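Local coordinates for serine proteinase inhibitor 1 (PDB 6BJ5), which inhibits serine proteases as a member of the poxviral serpin group and is important for the virulence of myxoma virus, at residues G19-T22 / F23-V26; V26-E29 / S30-V33; A92-S95 / S96-T100; S135-R138 / D139-M142. All coordinates share one frame; numbering follows the deposited sequence.

Contact 1: G19-T22 / F23-V26; sequences GLWT and FRYV
Trp21 and Arg24, three residues apart where one short helical segment passes into the next, point the same way and stack. The guanidinium of Arg24 lies over one face of the indole, its plane tilted 28° from that of the ring. CZ of Arg24 sits 4.2 Å from the centroid of the six-membered Trp21 ring and only 11° off its normal, a cation-pi geometry that lets the charge rest on the aromatic face. NH1 makes the closest approach, 3.5 Å from Trp21 CZ3. An extended chain from CG to NE gives Arg24 the length to bring its planar end back over the preceding turn.

Thr22 takes part mainly through its carbonyl. Its O accepts the amide N of Tyr25 at 3.0 Å, and the same O lies in the plane of the Tyr25 ring at its edge. The neighbouring Trp21 O also approaches that edge, 3.3 Å from Tyr25 CE1. With OG1 beside the backbone N (chi1 -60°), the Thr22 hydroxyl turns back to bond to Ile18 O. A weak 3.3 Å bond joins Phe23 N to Leu20 O. This i to i+3 cation-pi pair links the two short helical segments at the start of the modelled chain, at a place consistent with helix A of the serpin fold.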
loop_
_atom_site.group_PDB
_atom_site.type_symbol
_atom_site.label_atom_id
_atom_site.label_comp_id
_atom_site.label_asym_id
_atom_site.label_seq_id
_atom_site.Cartn_x
_atom_site.Cartn_y
_atom_site.Cartn_z
ATOM N N GLY A 19 -3.488 -8.947 -1.153
ATOM C CA GLY A 19 -3.038 -7.582 -0.938
ATOM C C GLY A 19 -4.184 -6.594 -1.000
ATOM O O GLY A 19 -4.335 -5.736 -0.128
ATOM N N LEU A 20 -5.030 -6.732 -2.013
ATOM C CA LEU A 20 -6.115 -5.788 -2.213
ATOM C C LEU A 20 -7.273 -6.046 -1.261
ATOM O O LEU A 20 -7.912 -5.102 -0.778
ATOM C CB LEU A 20 -6.592 -5.896 -3.654
ATOM C CG LEU A 20 -7.591 -4.851 -4.099
ATOM C CD1 LEU A 20 -6.806 -3.533 -4.141
ATOM C CD2 LEU A 20 -8.190 -5.213 -5.475
ATOM N N TRP A 21 -7.496 -7.302 -0.912
ATOM C CA TRP A 21 -8.555 -7.647 0.017
ATOM C C TRP A 21 -8.189 -7.271 1.444
ATOM O O TRP A 21 -9.070 -7.254 2.309
ATOM C CB TRP A 21 -8.861 -9.153 -0.102
ATOM C CG TRP A 21 -9.667 -9.545 -1.339
ATOM C CD1 TRP A 21 -9.280 -9.435 -2.647
ATOM C CD2 TRP A 21 -10.964 -10.155 -1.362
ATOM N NE1 TRP A 21 -10.267 -9.906 -3.481
ATOM C CE2 TRP A 21 -11.309 -10.356 -2.716
ATOM C CE3 TRP A 21 -11.877 -10.527 -0.370
ATOM C CZ2 TRP A 21 -12.522 -10.914 -3.099
ATOM C CZ3 TRP A 21 -13.078 -11.085 -0.751
ATOM C CH2 TRP A 21 -13.391 -11.273 -2.104
ATOM N N THR A 22 -6.911 -6.988 1.718
ATOM C CA THR A 22 -6.542 -6.597 3.072
ATOM C C THR A 22 -7.096 -5.224 3.423
ATOM O O THR A 22 -7.346 -4.950 4.605
ATOM C CB THR A 22 -5.018 -6.614 3.251
ATOM O OG1 THR A 22 -4.507 -7.935 3.017
ATOM C CG2 THR A 22 -4.644 -6.187 4.677
ATOM N N PHE A 23 -7.306 -4.348 2.419
ATOM C CA PHE A 23 -7.688 -2.975 2.737
ATOM C C PHE A 23 -9.005 -2.920 3.484
ATOM O O PHE A 23 -9.149 -2.115 4.407
ATOM C CB PHE A 23 -7.758 -2.092 1.488
ATOM C CG PHE A 23 -8.032 -0.631 1.818
ATOM C CD1 PHE A 23 -7.010 0.195 2.283
ATOM C CD2 PHE A 23 -9.300 -0.099 1.690
ATOM C CE1 PHE A 23 -7.259 1.502 2.614
ATOM C CE2 PHE A 23 -9.547 1.203 2.010
ATOM C CZ PHE A 23 -8.530 2.008 2.477
ATOM N N ARG A 24 -9.935 -3.837 3.190
ATOM C CA ARG A 24 -11.206 -3.841 3.911
ATOM C C ARG A 24 -11.085 -4.046 5.418
ATOM O O ARG A 24 -12.007 -3.658 6.140
ATOM C CB ARG A 24 -12.187 -4.827 3.272
ATOM C CG ARG A 24 -12.240 -4.799 1.736
ATOM C CD ARG A 24 -13.187 -5.872 1.144
ATOM N NE ARG A 24 -13.070 -5.989 -0.315
ATOM C CZ ARG A 24 -13.702 -6.888 -1.073
ATOM N NH1 ARG A 24 -14.462 -7.833 -0.518
ATOM N NH2 ARG A 24 -13.594 -6.821 -2.396
ATOM N N TYR A 25 -9.960 -4.556 5.930
ATOM C CA TYR A 25 -9.836 -4.762 7.369
ATOM C C TYR A 25 -9.054 -3.666 8.052
ATOM O O TYR A 25 -9.017 -3.629 9.282
ATOM C CB TYR A 25 -9.183 -6.118 7.679
ATOM C CG TYR A 25 -9.911 -7.248 7.010
ATOM C CD1 TYR A 25 -9.623 -7.588 5.704
ATOM C CD2 TYR A 25 -10.943 -7.918 7.654
ATOM C CE1 TYR A 25 -10.297 -8.578 5.069
ATOM C CE2 TYR A 25 -11.630 -8.923 7.020
ATOM C CZ TYR A 25 -11.296 -9.247 5.720
ATOM O OH TYR A 25 -11.941 -10.240 5.019
ATOM N N VAL A 26 -8.442 -2.774 7.291
ATOM C CA VAL A 26 -7.799 -1.596 7.857
ATOM C C VAL A 26 -8.550 -0.318 7.528
ATOM O O VAL A 26 -8.255 0.727 8.133
ATOM C CB VAL A 26 -6.328 -1.487 7.404
ATOM C CG1 VAL A 26 -5.594 -2.752 7.787
ATOM C CG2 VAL A 26 -6.228 -1.214 5.892
#

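Contact 2: V26-E29 / S30-V33. With NAG (2-acetamido-2-deoxy-beta-D-glucopyranose), chain G.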
loop_
_atom_site.group_PDB
_atom_site.type_symbol
_atom_site.label_atom_id
_atom_site.label_comp_id
_atom_site.label_asym_id
_atom_site.label_seq_id
_atom_site.Cartn_x
_atom_site.Cartn_y
_atom_site.Cartn_z
ATOM N N VAL A 26 -8.442 -2.774 7.291
ATOM C CA VAL A 26 -7.799 -1.596 7.857
ATOM C C VAL A 26 -8.550 -0.318 7.528
ATOM O O VAL A 26 -8.255 0.727 8.133
ATOM C CB VAL A 26 -6.328 -1.487 7.404
ATOM C CG1 VAL A 26 -5.594 -2.752 7.787
ATOM C CG2 VAL A 26 -6.228 -1.214 5.892
ATOM N N TYR A 27 -9.525 -0.370 6.620
ATOM C CA TYR A 27 -10.326 0.799 6.299
ATOM C C TYR A 27 -10.935 1.373 7.566
ATOM O O TYR A 27 -11.264 0.650 8.510
ATOM C CB TYR A 27 -11.424 0.458 5.301
ATOM C CG TYR A 27 -12.492 1.527 5.244
ATOM C CD1 TYR A 27 -12.230 2.779 4.711
ATOM C CD2 TYR A 27 -13.759 1.285 5.760
ATOM C CE1 TYR A 27 -13.203 3.751 4.684
ATOM C CE2 TYR A 27 -14.733 2.242 5.731
ATOM C CZ TYR A 27 -14.456 3.474 5.199
ATOM O OH TYR A 27 -15.452 4.420 5.192
ATOM N N ASN A 28 -10.950 2.695 7.606
ATOM C CA ASN A 28 -11.462 3.387 8.753
ATOM C C ASN A 28 -12.477 4.436 8.382
ATOM O O ASN A 28 -12.205 5.364 7.622
ATOM C CB ASN A 28 -10.319 4.025 9.545
ATOM C CG ASN A 28 -10.805 4.769 10.773
ATOM O OD1 ASN A 28 -12.003 4.813 11.053
ATOM N ND2 ASN A 28 -9.875 5.358 11.515
ATOM N N GLU A 29 -13.652 4.272 8.955
ATOM C CA GLU A 29 -14.752 5.221 8.798
ATOM C C GLU A 29 -14.431 6.598 9.377
ATOM O O GLU A 29 -14.908 7.622 8.873
ATOM C CB GLU A 29 -15.968 4.620 9.513
ATOM C CG GLU A 29 -17.332 5.233 9.304
ATOM C CD GLU A 29 -18.389 4.505 10.134
ATOM O OE1 GLU A 29 -18.109 4.220 11.324
ATOM O OE2 GLU A 29 -19.483 4.205 9.602
ATOM N N SER A 30 -13.626 6.644 10.427
ATOM C CA SER A 30 -13.410 7.858 11.189
ATOM C C SER A 30 -12.012 8.421 11.001
ATOM O O SER A 30 -11.584 9.276 11.786
ATOM C CB SER A 30 -13.683 7.572 12.664
ATOM O OG SER A 30 -15.027 7.133 12.839
ATOM N N ASP A 31 -11.274 7.938 10.009
ATOM C CA ASP A 31 -9.886 8.338 9.856
ATOM C C ASP A 31 -9.484 8.270 8.388
ATOM O O ASP A 31 -10.233 7.797 7.523
ATOM C CB ASP A 31 -8.998 7.441 10.727
ATOM C CG ASP A 31 -7.634 8.014 10.974
ATOM O OD1 ASP A 31 -7.354 9.117 10.468
ATOM O OD2 ASP A 31 -6.849 7.366 11.703
ATOM N N ASN A 32 -8.280 8.746 8.118
ATOM C CA ASN A 32 -7.678 8.653 6.801
ATOM C C ASN A 32 -6.680 7.493 6.830
ATOM O O ASN A 32 -5.788 7.450 7.688
ATOM C CB ASN A 32 -6.978 9.955 6.440
ATOM C CG ASN A 32 -7.930 11.138 6.288
ATOM O OD1 ASN A 32 -7.515 12.269 6.447
ATOM N ND2 ASN A 32 -9.192 10.884 6.015
ATOM N N VAL A 33 -6.844 6.542 5.924
ATOM C CA VAL A 33 -5.985 5.370 5.887
ATOM C C VAL A 33 -5.375 5.261 4.501
ATOM O O VAL A 33 -6.076 5.426 3.497
ATOM C CB VAL A 33 -6.766 4.094 6.231
ATOM C CG1 VAL A 33 -5.849 2.875 6.182
ATOM C CG2 VAL A 33 -7.433 4.237 7.582
HETATM C C1 NAG G . -11.178 4.566 13.111
HETATM C C2 NAG G . -10.248 3.588 13.823
HETATM C C3 NAG G . -9.676 4.188 15.101
HETATM C C4 NAG G . -9.077 5.555 14.811
HETATM C C5 NAG G . -10.105 6.442 14.123
HETATM C C6 NAG G . -9.518 7.814 13.813
HETATM C C7 NAG G . -10.499 1.456 14.974
HETATM C C8 NAG G . -11.540 0.666 15.710
HETATM N N2 NAG G . -10.963 2.358 14.112
HETATM O O3 NAG G . -8.660 3.328 15.626
HETATM O O4 NAG G . -8.661 6.166 16.037
HETATM O O5 NAG G . -10.546 5.831 12.909
HETATM O O6 NAG G . -8.970 8.381 15.008
HETATM O O7 NAG G . -9.305 1.284 15.154
#
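Asn28 belongs to the N-glycosylation sequon Asn28-Glu29-Ser30, which is modelled as an Asx turn in the loop ahead of strand 33-35. Its side chain starts by pointing toward the returning part of the loop, and CB packs 3.5 Å from Val33 CG2. CG stands anti to the backbone N (chi1 -180°), carrying the amide outward from this apolar base to the bend. There OD1 accepts the amide N of Ser30 at a short 2.5 Å, the N-H arriving from above the carbonyl plane. ND2, on the other branch, carries the N-acetylglucosamine. The nearest sugar atom to ND2 is O5, at 1.6 Å, rather than the C1 of a normal N-glycosidic link, so the fine placing of the whole amide, and with it the length of the OD1 bond, is doubtful.

Ser30 and Asp31 flank the sugar: Ser30 O lies 3.2 Å from its C6, and OD2 of Asp31 is 3.4 Å from the same C6. Asp31 OD1 additionally accepts the backbone N of Asn32 at 2.6 Å, which ties the acid to the chain as it turns into the strand. Val33 then pairs in an antiparallel ladder with a strand of the second protein chain, so the sheet continues across that interface. At the base of the loop, the side chains of Val26 and Val33 cross at about a right angle, with CG2 of Val26 4.1 Å from CG1 of Val33.

Contact 3: A92-S95 / S96-T100; sequences AEFS and SRFNT
Phe94 presents the face of its ring to the edge of Phe98, one turn further along helix 88-98, which is the connecting helix of a beta-alpha-beta unit between strands 73-81 and 103-105. The centroids of this edge-to-face pair are 5.1 Å apart and the planes meet at 57°, with CD1 of Phe98 above the centre of the Phe94 ring. Phe94 has CG anti to its amide N (chi1 -176°), which turns the ring along the helix toward the C-terminal end. There its rim meets Thr100: CE2 lies 3.4 Å from the methyl CG2, and Thr100 O comes up to the ring edge near its plane. Val46 of helix 37-49 touches both aromatic side chains, while Leu78 of strand 73-81 adds to the packing of Phe94. This is the densely filled side.

Toward solvent the contact is looser and more polar, though the side chains of Glu93 and Arg97 still rest on Ile49. These two run side by side in the same direction, yet their salt bridge is long, 3.6 Å from OE2 of Glu93 to NH1 of Arg97, and their planar ends are turned 55° apart. Ser96 is exposed; its OG lies 3.1 Å from Ala92 O and 3.0 Å from Glu93 O. Where the chain leaves the helix, CA of Ser95 directs its hydrogen at Thr100 O, a CA-H...O contact of 3.1 Å.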
loop_
_atom_site.group_PDB
_atom_site.type_symbol
_atom_site.label_atom_id
_atom_site.label_comp_id
_atom_site.label_asym_id
_atom_site.label_seq_id
_atom_site.Cartn_x
_atom_site.Cartn_y
_atom_site.Cartn_z
ATOM N N ALA A 92 20.735 -19.456 -1.767
ATOM C CA ALA A 92 20.997 -19.451 -3.204
ATOM C C ALA A 92 19.739 -19.069 -3.973
ATOM O O ALA A 92 19.753 -18.136 -4.788
ATOM C CB ALA A 92 21.504 -20.823 -3.653
ATOM N N GLU A 93 18.634 -19.776 -3.695
ATOM C CA GLU A 93 17.355 -19.458 -4.314
ATOM C C GLU A 93 16.967 -18.016 -4.029
ATOM O O GLU A 93 16.581 -17.274 -4.938
ATOM C CB GLU A 93 16.286 -20.415 -3.782
ATOM C CG GLU A 93 14.849 -20.040 -4.112
ATOM C CD GLU A 93 14.373 -20.580 -5.448
ATOM O OE1 GLU A 93 15.108 -21.394 -6.050
ATOM O OE2 GLU A 93 13.267 -20.187 -5.895
ATOM N N PHE A 94 17.133 -17.578 -2.783
ATOM C CA PHE A 94 16.803 -16.200 -2.451
ATOM C C PHE A 94 17.647 -15.221 -3.246
ATOM O O PHE A 94 17.131 -14.247 -3.804
ATOM C CB PHE A 94 16.984 -15.952 -0.952
ATOM C CG PHE A 94 16.560 -14.576 -0.531
ATOM C CD1 PHE A 94 15.309 -14.350 0.001
ATOM C CD2 PHE A 94 17.407 -13.494 -0.713
ATOM C CE1 PHE A 94 14.923 -13.068 0.360
ATOM C CE2 PHE A 94 17.022 -12.226 -0.357
ATOM C CZ PHE A 94 15.781 -12.007 0.189
ATOM N N SER A 95 18.955 -15.462 -3.308
ATOM C CA SER A 95 19.832 -14.488 -3.943
ATOM C C SER A 95 19.593 -14.412 -5.439
ATOM O O SER A 95 19.670 -13.323 -6.020
ATOM C CB SER A 95 21.292 -14.826 -3.651
ATOM O OG SER A 95 22.142 -14.019 -4.444
ATOM N N SER A 96 19.305 -15.562 -6.072
ATOM C CA SER A 96 19.107 -15.633 -7.524
ATOM C C SER A 96 17.799 -14.997 -7.965
ATOM O O SER A 96 17.669 -14.588 -9.126
ATOM C CB SER A 96 19.144 -17.077 -8.008
ATOM O OG SER A 96 18.098 -17.819 -7.418
ATOM N N ARG A 97 16.806 -14.964 -7.087
ATOM C CA ARG A 97 15.490 -14.487 -7.464
ATOM C C ARG A 97 15.248 -13.030 -7.124
ATOM O O ARG A 97 14.416 -12.401 -7.780
ATOM C CB ARG A 97 14.421 -15.315 -6.774
ATOM C CG ARG A 97 14.498 -16.729 -7.120
ATOM C CD ARG A 97 13.254 -17.352 -6.619
ATOM N NE ARG A 97 12.156 -16.422 -6.788
ATOM C CZ ARG A 97 10.910 -16.795 -7.035
ATOM N NH1 ARG A 97 10.619 -18.097 -7.144
ATOM N NH2 ARG A 97 9.969 -15.867 -7.178
ATOM N N PHE A 98 15.941 -12.474 -6.127
ATOM C CA PHE A 98 15.695 -11.095 -5.729
ATOM C C PHE A 98 16.951 -10.246 -5.810
ATOM O O PHE A 98 16.987 -9.152 -5.229
ATOM C CB PHE A 98 15.088 -11.037 -4.328
ATOM C CG PHE A 98 13.920 -11.945 -4.174
ATOM C CD1 PHE A 98 14.009 -13.081 -3.389
ATOM C CD2 PHE A 98 12.726 -11.662 -4.813
ATOM C CE1 PHE A 98 12.925 -13.946 -3.258
ATOM C CE2 PHE A 98 11.651 -12.514 -4.696
ATOM C CZ PHE A 98 11.746 -13.660 -3.911
ATOM N N ASN A 99 17.988 -10.741 -6.489
ATOM C CA ASN A 99 19.208 -9.982 -6.738
ATOM C C ASN A 99 19.729 -9.359 -5.449
ATOM O O ASN A 99 20.124 -8.195 -5.414
ATOM C CB ASN A 99 18.979 -8.910 -7.800
ATOM C CG ASN A 99 20.258 -8.506 -8.504
ATOM O OD1 ASN A 99 21.124 -9.346 -8.771
ATOM N ND2 ASN A 99 20.391 -7.213 -8.806
ATOM N N THR A 100 19.673 -10.123 -4.365
ATOM C CA THR A 100 20.121 -9.626 -3.072
ATOM C C THR A 100 20.343 -10.821 -2.157
ATOM O O THR A 100 19.721 -11.873 -2.327
ATOM C CB THR A 100 19.110 -8.641 -2.458
ATOM O OG1 THR A 100 19.710 -7.966 -1.351
ATOM C CG2 THR A 100 17.875 -9.367 -1.952
#

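Contact 4: S135-R138 / D139-M142; sequences SLDR and DTKM
Asp137 OD2 receives the backbone N of Asp139 in a 2.5 Å hydrogen bond, the i to i+2 link that defines an Asx turn. The turn lies in the loop leading to strand 142-153 of the large serpin sheet. The N-H comes from above the carboxylate plane, 56° out of it, and CB of Asp139 also touches OD2, at 3.1 Å. CG of Asp137 is placed anti to the backbone N (chi1 160°), and this folds the acid forward over the turn to the amide two residues on.

A second bond ties the same loop in the reverse sense. The backbone N of Asp137 donates to OG1 of Thr140 at 3.2 Å, so Asp137 is held both through its main-chain amide and through its carboxylate. The two acids themselves sit close: OD2 of Asp137 is 4.1 Å from OD2 of Asp139, their planes nearly perpendicular. Such proximity would probably raise the proton affinity of one or both, although both residues are exposed and solvent should temper the effect.

Lys141 curls back over the turn, its chain bent at chi2 and chi3, and NZ makes a weak bond to Arg138 O; the detailed path of this side chain is doubtful. The buried side of the loop is apolar, with Phe107 touching Leu136, Thr140 and Lys141. Here Leu136 and Thr140 cross at about a right angle, and CD2 of the leucine meets the threonine methyl CG2 at 3.6 Å.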
loop_
_atom_site.group_PDB
_atom_site.type_symbol
_atom_site.label_atom_id
_atom_site.label_comp_id
_atom_site.label_asym_id
_atom_site.label_seq_id
_atom_site.Cartn_x
_atom_site.Cartn_y
_atom_site.Cartn_z
ATOM N N SER A 135 8.375 -2.903 15.286
ATOM C CA SER A 135 8.405 -4.270 14.785
ATOM C C SER A 135 9.600 -5.111 15.226
ATOM O O SER A 135 9.563 -6.332 15.046
ATOM C CB SER A 135 8.391 -4.216 13.245
ATOM O OG SER A 135 7.935 -5.413 12.656
ATOM N N LEU A 136 10.613 -4.536 15.867
ATOM C CA LEU A 136 11.768 -5.311 16.319
ATOM C C LEU A 136 11.679 -5.558 17.813
ATOM O O LEU A 136 11.749 -4.624 18.616
ATOM C CB LEU A 136 13.097 -4.667 15.957
ATOM C CG LEU A 136 13.287 -4.794 14.450
ATOM C CD1 LEU A 136 14.532 -4.062 13.973
ATOM C CD2 LEU A 136 13.273 -6.250 14.021
ATOM N N ASP A 137 11.405 -6.793 18.152
ATOM C CA ASP A 137 11.454 -7.328 19.498
ATOM C C ASP A 137 12.913 -7.744 19.772
ATOM O O ASP A 137 13.809 -7.472 18.970
ATOM C CB ASP A 137 10.377 -8.421 19.551
ATOM C CG ASP A 137 10.561 -9.393 20.655
ATOM O OD1 ASP A 137 10.188 -9.073 21.800
ATOM O OD2 ASP A 137 11.047 -10.499 20.365
ATOM N N ARG A 138 13.197 -8.395 20.895
ATOM C CA ARG A 138 14.526 -8.952 21.131
ATOM C C ARG A 138 14.620 -10.445 20.843
ATOM O O ARG A 138 15.718 -10.977 20.744
ATOM C CB ARG A 138 14.960 -8.690 22.576
ATOM C CG ARG A 138 16.018 -7.610 22.709
ATOM C CD ARG A 138 16.455 -7.419 24.151
ATOM N NE ARG A 138 17.838 -6.962 24.236
ATOM C CZ ARG A 138 18.201 -5.692 24.127
ATOM N NH1 ARG A 138 19.481 -5.354 24.208
ATOM N NH2 ARG A 138 17.277 -4.763 23.930
ATOM N N ASP A 139 13.481 -11.074 20.605
ATOM C CA ASP A 139 13.448 -12.474 20.229
ATOM C C ASP A 139 13.205 -12.567 18.717
ATOM O O ASP A 139 12.901 -13.643 18.204
ATOM C CB ASP A 139 12.346 -13.212 20.991
ATOM C CG ASP A 139 12.540 -13.156 22.493
ATOM O OD1 ASP A 139 11.699 -13.723 23.224
ATOM O OD2 ASP A 139 13.531 -12.546 22.945
ATOM N N THR A 140 13.316 -11.440 18.006
ATOM C CA THR A 140 13.034 -11.435 16.590
ATOM C C THR A 140 14.169 -12.171 15.865
ATOM O O THR A 140 15.335 -11.894 16.106
ATOM C CB THR A 140 12.847 -9.987 16.110
ATOM O OG1 THR A 140 11.531 -9.504 16.481
ATOM C CG2 THR A 140 13.242 -9.808 14.641
ATOM N N LYS A 141 13.855 -13.275 15.161
ATOM C CA LYS A 141 14.909 -13.993 14.433
ATOM C C LYS A 141 14.930 -13.762 12.934
ATOM O O LYS A 141 15.938 -14.104 12.321
ATOM C CB LYS A 141 14.910 -15.538 14.673
ATOM C CG LYS A 141 14.902 -16.063 16.128
ATOM C CD LYS A 141 16.116 -15.427 16.875
ATOM C CE LYS A 141 15.631 -14.291 17.868
ATOM N NZ LYS A 141 16.560 -13.146 18.284
ATOM N N MET A 142 13.946 -13.080 12.354
ATOM C CA MET A 142 13.985 -12.774 10.932
ATOM C C MET A 142 13.263 -11.450 10.689
ATOM O O MET A 142 12.334 -11.117 11.425
ATOM C CB MET A 142 13.312 -13.887 10.140
ATOM C CG MET A 142 11.782 -13.683 10.037
ATOM S SD MET A 142 10.986 -15.099 9.321
ATOM C CE MET A 142 12.265 -15.517 8.151
#

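The four contacts follow one another along the chain. Contacts 1 and 2 are continuous: they share Val26, their centres are 12 Å apart, and Phe23 of contact 1 packs on Val33 of contact 2, so the N-terminal helical segments lead directly through the glycosylated loop into strand 33-35. Contacts 3 and 4 belong to the surroundings of the large sheet that contains strands 73-81, 103-105 and 142-153, the former on the helix joining the first two, the latter just before the third; their centres are 23 Å apart and their nearest atoms about 9 Å. Contacts 2 and 3 lie on opposite sides of the chain's centre, 37 Å between centres, which places the glycan far from helix 88-98.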